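Local coordinates for actin-binding protein (Saccharomyces cerevisiae, PDB 1HQZ) that binds actin filaments, probably through this N-terminal cofilin-homology domain, and recruits the ARP2/3 complex to their sides, regulating actin assembly, at residues Thr119-Asp122 / Glu123-Asp127; Gly49-Phe52 / His53-Leu56; Ala97-Ala100 / Ala101-Ala105. All blocks are in the same frame, centred on the assembly; numbering follows the deposited sequence.

Contact 1 (Thr119-Asp122 / Glu123-Asp127)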
# COMPACT_ATOMS: atom_id res chain seq x y z
N THR A 119 -8.56 -2.85 -3.14
CA THR A 119 -8.47 -1.96 -4.29
C THR A 119 -9.30 -0.73 -3.89
O THR A 119 -10.44 -0.85 -3.42
CB THR A 119 -9.06 -2.61 -5.56
OG1 THR A 119 -8.20 -3.66 -6.01
CG2 THR A 119 -9.20 -1.57 -6.67
N ALA A 120 -8.72 0.45 -4.05
CA ALA A 120 -9.40 1.68 -3.68
C ALA A 120 -9.33 2.74 -4.77
O ALA A 120 -8.36 2.80 -5.52
CB ALA A 120 -8.81 2.23 -2.39
N ARG A 121 -10.36 3.59 -4.83
CA ARG A 121 -10.46 4.67 -5.82
C ARG A 121 -10.60 6.03 -5.16
O ARG A 121 -10.22 7.05 -5.73
CB ARG A 121 -11.66 4.45 -6.72
CG ARG A 121 -11.50 3.37 -7.76
CD ARG A 121 -12.81 3.19 -8.51
NE ARG A 121 -13.41 4.47 -8.87
CZ ARG A 121 -14.59 4.90 -8.42
NH1 ARG A 121 -15.30 4.15 -7.60
NH2 ARG A 121 -15.04 6.09 -8.79
N ASP A 122 -11.18 6.06 -3.96
CA ASP A 122 -11.38 7.30 -3.23
C ASP A 122 -11.46 7.03 -1.73
O ASP A 122 -11.39 5.87 -1.29
CB ASP A 122 -12.66 7.99 -3.71
CG ASP A 122 -13.89 7.16 -3.46
OD1 ASP A 122 -14.23 6.95 -2.27
OD2 ASP A 122 -14.51 6.69 -4.43
N GLU A 123 -11.61 8.09 -0.94
CA GLU A 123 -11.66 7.95 0.51
C GLU A 123 -12.74 7.02 1.04
O GLU A 123 -12.56 6.42 2.10
CB GLU A 123 -11.80 9.33 1.17
CG GLU A 123 -10.51 10.15 1.17
CD GLU A 123 -10.31 10.95 -0.11
OE1 GLU A 123 -10.31 10.35 -1.21
OE2 GLU A 123 -10.15 12.19 -0.01
N ASP A 124 -13.85 6.89 0.33
CA ASP A 124 -14.92 6.01 0.79
C ASP A 124 -14.47 4.55 0.76
O ASP A 124 -15.02 3.71 1.47
CB ASP A 124 -16.18 6.20 -0.05
CG ASP A 124 -16.95 7.47 0.31
OD1 ASP A 124 -17.99 7.73 -0.33
OD2 ASP A 124 -16.51 8.21 1.22
N ASP A 125 -13.48 4.24 -0.07
CA ASP A 125 -12.96 2.89 -0.17
C ASP A 125 -11.94 2.62 0.93
O ASP A 125 -11.45 1.50 1.08
CB ASP A 125 -12.30 2.67 -1.53
CG ASP A 125 -13.27 2.79 -2.68
OD1 ASP A 125 -14.45 2.41 -2.48
OD2 ASP A 125 -12.87 3.24 -3.78
N LEU A 126 -11.62 3.66 1.69
CA LEU A 126 -10.64 3.55 2.77
C LEU A 126 -11.22 3.90 4.14
O LEU A 126 -10.61 4.65 4.91
CB LEU A 126 -9.43 4.45 2.46
CG LEU A 126 -8.67 4.19 1.14
CD1 LEU A 126 -7.64 5.29 0.90
CD2 LEU A 126 -7.97 2.84 1.21
N ASP A 127 -12.40 3.37 4.44
CA ASP A 127 -13.00 3.63 5.75
C ASP A 127 -12.24 2.80 6.77
O ASP A 127 -12.14 1.58 6.63
CB ASP A 127 -14.48 3.22 5.75
CG ASP A 127 -15.08 3.27 7.14
OD1 ASP A 127 -15.16 4.37 7.72
OD2 ASP A 127 -15.47 2.19 7.65
O HOH W 1 -14.33 2.11 -5.56
O HOH W 2 -16.00 4.29 -3.56
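Across the turn that leads from edge strand 116-120 of the ADF-homology sheet to helix 128-136, Asp125 N donates to Asp122 O (2.9 Å) and the chain folds back through the short 3-10 segment 123-125, bringing the CA atoms of Ala120 and Asp125 to 5.1 Å. The carboxylate of Asp125 reaches back over this turn. Its OD2 accepts from two successive backbone N-H groups: Arg121 N lies 2.7 Å from OD2 on the anti lone pair, while Asp122 N meets the same oxygen from above the carboxylate plane in a longer bond of 3.3 Å. A water also donates to OD2 and accepts from Arg121 NH1, so the guanidinium is tied to Asp125 only indirectly; its direct salt bridge is to Asp89.

Asp122 does the reverse at the other end of the turn. With CG lodged between its backbone N and carbonyl carbon (chi1 62°), the side chain leans over the following residues, and OD1 takes the N-H of Asp124 at 2.6 Å, nearly along the C-O axis and with a bent N-H...O angle of 135°. This Asx turn, together with the bond from Asp125 N to Asp122 O, ties down the start of the 3-10 segment. The Asp122 and Asp125 carboxylates are stacked, their planes 27° apart, with a second water donating to OD2 of the former and OD1 of the latter. Beneath them Ala120 CB packs against Asp125 CB and against Leu126 CD2 (3.7 Å), on the side where Trp86 of the neighbouring strand lies. Asp127 N-caps the coming helix, its OD2 accepting from Glu130 N.

Three aspartates thus crowd into one turn, and their mutual repulsion is probably offset by the backbone N-H groups, the bridging waters and the nearby Arg121.

Contact 2 (Gly49-Phe52 / His53-Leu56)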
# COMPACT_ATOMS: atom_id res chain seq x y z
N GLY A 49 4.56 6.64 7.92
CA GLY A 49 4.06 7.20 9.17
C GLY A 49 3.79 6.09 10.15
O GLY A 49 3.95 4.91 9.82
N SER A 50 3.35 6.45 11.35
CA SER A 50 3.07 5.44 12.37
C SER A 50 1.59 5.15 12.56
O SER A 50 1.23 4.05 12.98
CB SER A 50 3.69 5.86 13.70
OG SER A 50 3.20 7.13 14.09
N SER A 51 0.75 6.14 12.27
CA SER A 51 -0.72 6.04 12.42
C SER A 51 -1.48 5.52 11.18
O SER A 51 -1.39 6.09 10.09
CB SER A 51 -1.28 7.41 12.82
OG SER A 51 -2.68 7.45 12.62
N PHE A 52 -2.25 4.45 11.38
CA PHE A 52 -3.03 3.84 10.30
C PHE A 52 -4.07 4.85 9.81
O PHE A 52 -4.42 4.90 8.63
CB PHE A 52 -3.71 2.57 10.81
CG PHE A 52 -4.53 1.83 9.78
CD1 PHE A 52 -3.93 1.32 8.63
CD2 PHE A 52 -5.88 1.57 9.99
CE1 PHE A 52 -4.66 0.55 7.72
CE2 PHE A 52 -6.62 0.81 9.08
CZ PHE A 52 -6.01 0.30 7.95
N HIS A 53 -4.57 5.66 10.74
CA HIS A 53 -5.55 6.68 10.41
C HIS A 53 -4.92 7.68 9.43
O HIS A 53 -5.57 8.10 8.47
CB HIS A 53 -6.03 7.38 11.69
CG HIS A 53 -7.05 8.45 11.46
ND1 HIS A 53 -6.73 9.79 11.41
CD2 HIS A 53 -8.39 8.38 11.24
CE1 HIS A 53 -7.82 10.50 11.17
NE2 HIS A 53 -8.84 9.66 11.06
N ASP A 54 -3.66 8.06 9.66
CA ASP A 54 -2.98 9.00 8.76
C ASP A 54 -2.78 8.36 7.38
O ASP A 54 -2.98 8.99 6.34
CB ASP A 54 -1.61 9.40 9.33
CG ASP A 54 -1.70 10.57 10.31
OD1 ASP A 54 -2.81 10.97 10.71
OD2 ASP A 54 -0.62 11.08 10.69
N PHE A 55 -2.40 7.09 7.39
CA PHE A 55 -2.18 6.31 6.18
C PHE A 55 -3.35 6.44 5.20
O PHE A 55 -3.18 6.81 4.04
CB PHE A 55 -1.98 4.84 6.57
CG PHE A 55 -1.90 3.88 5.41
CD1 PHE A 55 -0.95 4.06 4.39
CD2 PHE A 55 -2.71 2.75 5.37
CE1 PHE A 55 -0.81 3.12 3.37
CE2 PHE A 55 -2.59 1.81 4.36
CZ PHE A 55 -1.63 1.99 3.35
N LEU A 56 -4.55 6.17 5.70
CA LEU A 56 -5.74 6.22 4.85
C LEU A 56 -6.03 7.57 4.23
O LEU A 56 -6.74 7.66 3.23
CB LEU A 56 -6.94 5.72 5.65
CG LEU A 56 -6.73 4.28 6.14
CD1 LEU A 56 -7.88 3.86 7.05
CD2 LEU A 56 -6.62 3.34 4.94
O HOH W 3 1.04 9.12 11.85
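Phe52 spreads its ring beneath the tip of Leu56, whose CD1 sits over one face, 4.2 Å from the ring centroid in a CH-pi contact displaced toward the CE2 and CZ rim. CG of Phe52 is anti to the backbone N (chi1 -178°), which swings the ring out from the start of the helix, so that the Leu56 side chain one turn later crosses it obliquely. Phe55 approaches the same ring differently: the planes are inclined by 32° and the centroids stand 6.0 Å apart, a skewed pairing in which Phe52 CE1 comes to the edge of the Phe55 ring, 3.8 Å from its CD2.

These residues belong to the short helix 52-56, which follows edge strand 43-49 in the ADF-homology fold, and Ser51 is its N-cap. The hydroxyl OG, carried anti to the serine's own N, accepts from Asp54 N at 3.2 Å, while Ser51 O receives Phe55 N as the first helical bond. Leu56 N closes the next turn on Phe52 O (3.2 Å). Asp54 returns toward the cap through solvent: a water accepts from Ser51 N and donates to Asp54 OD2 (2.8 Å), bridging the residue ahead of the helix to one in its first turn.

The apolar side chains of the helix pack on strands 65-71 and 80-86. Phe52 rests there on Ala69, Val71 and Ile82, and also on Leu132 of helix 128-136, whereas the Phe55 ring meets those of Trp32 and Phe59.

Contact 3 (Ala97-Ala100 / Ala101-Ala105)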
# COMPACT_ATOMS: atom_id res chain seq x y z
N ALA A 97 -5.13 1.74 -16.85
CA ALA A 97 -5.36 0.58 -17.69
C ALA A 97 -4.37 -0.53 -17.38
O ALA A 97 -4.60 -1.69 -17.72
CB ALA A 97 -5.27 0.96 -19.15
N SER A 98 -3.27 -0.18 -16.73
CA SER A 98 -2.25 -1.18 -16.39
C SER A 98 -2.29 -1.55 -14.92
O SER A 98 -1.55 -2.42 -14.47
CB SER A 98 -0.86 -0.64 -16.75
OG SER A 98 -0.78 -0.31 -18.12
N PHE A 99 -3.19 -0.90 -14.18
CA PHE A 99 -3.34 -1.12 -12.75
C PHE A 99 -3.54 -2.57 -12.31
O PHE A 99 -2.82 -3.04 -11.44
CB PHE A 99 -4.50 -0.28 -12.21
CG PHE A 99 -4.82 -0.55 -10.76
CD1 PHE A 99 -3.94 -0.16 -9.76
CD2 PHE A 99 -5.99 -1.22 -10.41
CE1 PHE A 99 -4.23 -0.43 -8.41
CE2 PHE A 99 -6.29 -1.49 -9.08
CZ PHE A 99 -5.41 -1.09 -8.07
N ALA A 100 -4.52 -3.25 -12.88
CA ALA A 100 -4.78 -4.64 -12.51
C ALA A 100 -3.51 -5.47 -12.64
O ALA A 100 -3.17 -6.25 -11.75
CB ALA A 100 -5.88 -5.23 -13.39
N ALA A 101 -2.79 -5.28 -13.74
CA ALA A 101 -1.55 -6.02 -13.96
C ALA A 101 -0.47 -5.60 -12.96
O ALA A 101 0.19 -6.46 -12.36
CB ALA A 101 -1.05 -5.80 -15.39
N ASN A 102 -0.29 -4.29 -12.77
CA ASN A 102 0.74 -3.80 -11.86
C ASN A 102 0.48 -4.07 -10.38
O ASN A 102 1.41 -4.28 -9.60
CB ASN A 102 0.99 -2.31 -12.08
CG ASN A 102 1.67 -2.04 -13.41
OD1 ASN A 102 2.50 -2.82 -13.86
ND2 ASN A 102 1.33 -0.92 -14.04
N PHE A 103 -0.79 -4.05 -9.98
CA PHE A 103 -1.12 -4.31 -8.59
C PHE A 103 -0.76 -5.76 -8.31
O PHE A 103 -0.23 -6.08 -7.26
CB PHE A 103 -2.61 -4.04 -8.33
CG PHE A 103 -3.00 -4.07 -6.87
CD1 PHE A 103 -2.05 -3.92 -5.87
CD2 PHE A 103 -4.34 -4.20 -6.50
CE1 PHE A 103 -2.42 -3.90 -4.52
CE2 PHE A 103 -4.72 -4.18 -5.14
CZ PHE A 103 -3.76 -4.03 -4.16
N ALA A 104 -1.06 -6.64 -9.26
CA ALA A 104 -0.75 -8.05 -9.11
C ALA A 104 0.76 -8.20 -8.94
O ALA A 104 1.23 -8.94 -8.07
CB ALA A 104 -1.23 -8.82 -10.34
N ALA A 105 1.53 -7.47 -9.74
CA ALA A 105 2.99 -7.51 -9.66
C ALA A 105 3.49 -7.07 -8.29
O ALA A 105 4.37 -7.72 -7.69
CB ALA A 105 3.61 -6.63 -10.75
O HOH W 4 -4.22 -3.89 -16.19
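Phe99 and Phe103, one turn apart on helix 93-110, point the same way from the helix that links parallel strands 80-86 and 116-120 in a beta-alpha-beta unit. Their rings lie side by side with planes only 23° apart, but they are slid so far along each other, centroids 5.3 Å apart, that they barely overlap. What covers a face of Phe99 is instead the CB of Phe103, 4.2 Å from the ring centroid in a CH-pi contact, offset toward CE1. Past it, Phe99 CZ reaches Phe103 CD2 at 3.6 Å. Both rings are thrown out anti to their backbone N (chi1 174° and -171°), and both reach Thr119 on strand 116-120; Phe99 also meets Tyr66, and Phe103 meets Gln117.

Beneath the pair the helical bonds run from Phe103 N to Phe99 O over 2.7 Å and from Asn102 N to Ser98 O over 2.8 Å. On another side of the helix Asn102 folds its amide back beside Ser98, its ND2 lying 3.5 Å from Ser98 CB. Ser98 OG bonds Lys94 O one turn back in the helix and Glu4 N of the N-terminal segment, and Asn102 ND2 bonds Glu4 O. In place of a direct i to i+4 bond, a water donates to Ala97 O (2.7 Å) and accepts from Ala101 N (3.2 Å).

Along the chain contact 2 comes first, then contact 3, then contact 1, all within one ADF-homology domain built round a five-stranded mixed sheet. Contacts 2 and 3 lie on opposite sides of the chain's centre, about 24 Å apart between centres and about 10 Å at their nearest atoms. Contact 1 touches both: Leu126 CD1 packs 3.4 Å from Leu56 O, and Thr119 OG1 lies 3.6 Å from Phe103 CE2, so strand 116-120 and the turn after it bridge, by packing, helix 93-110 and helix 52-56. These two helices thus probably lie on opposite faces of the sheet, as in the layered fold of cofilin-type actin-binding domains.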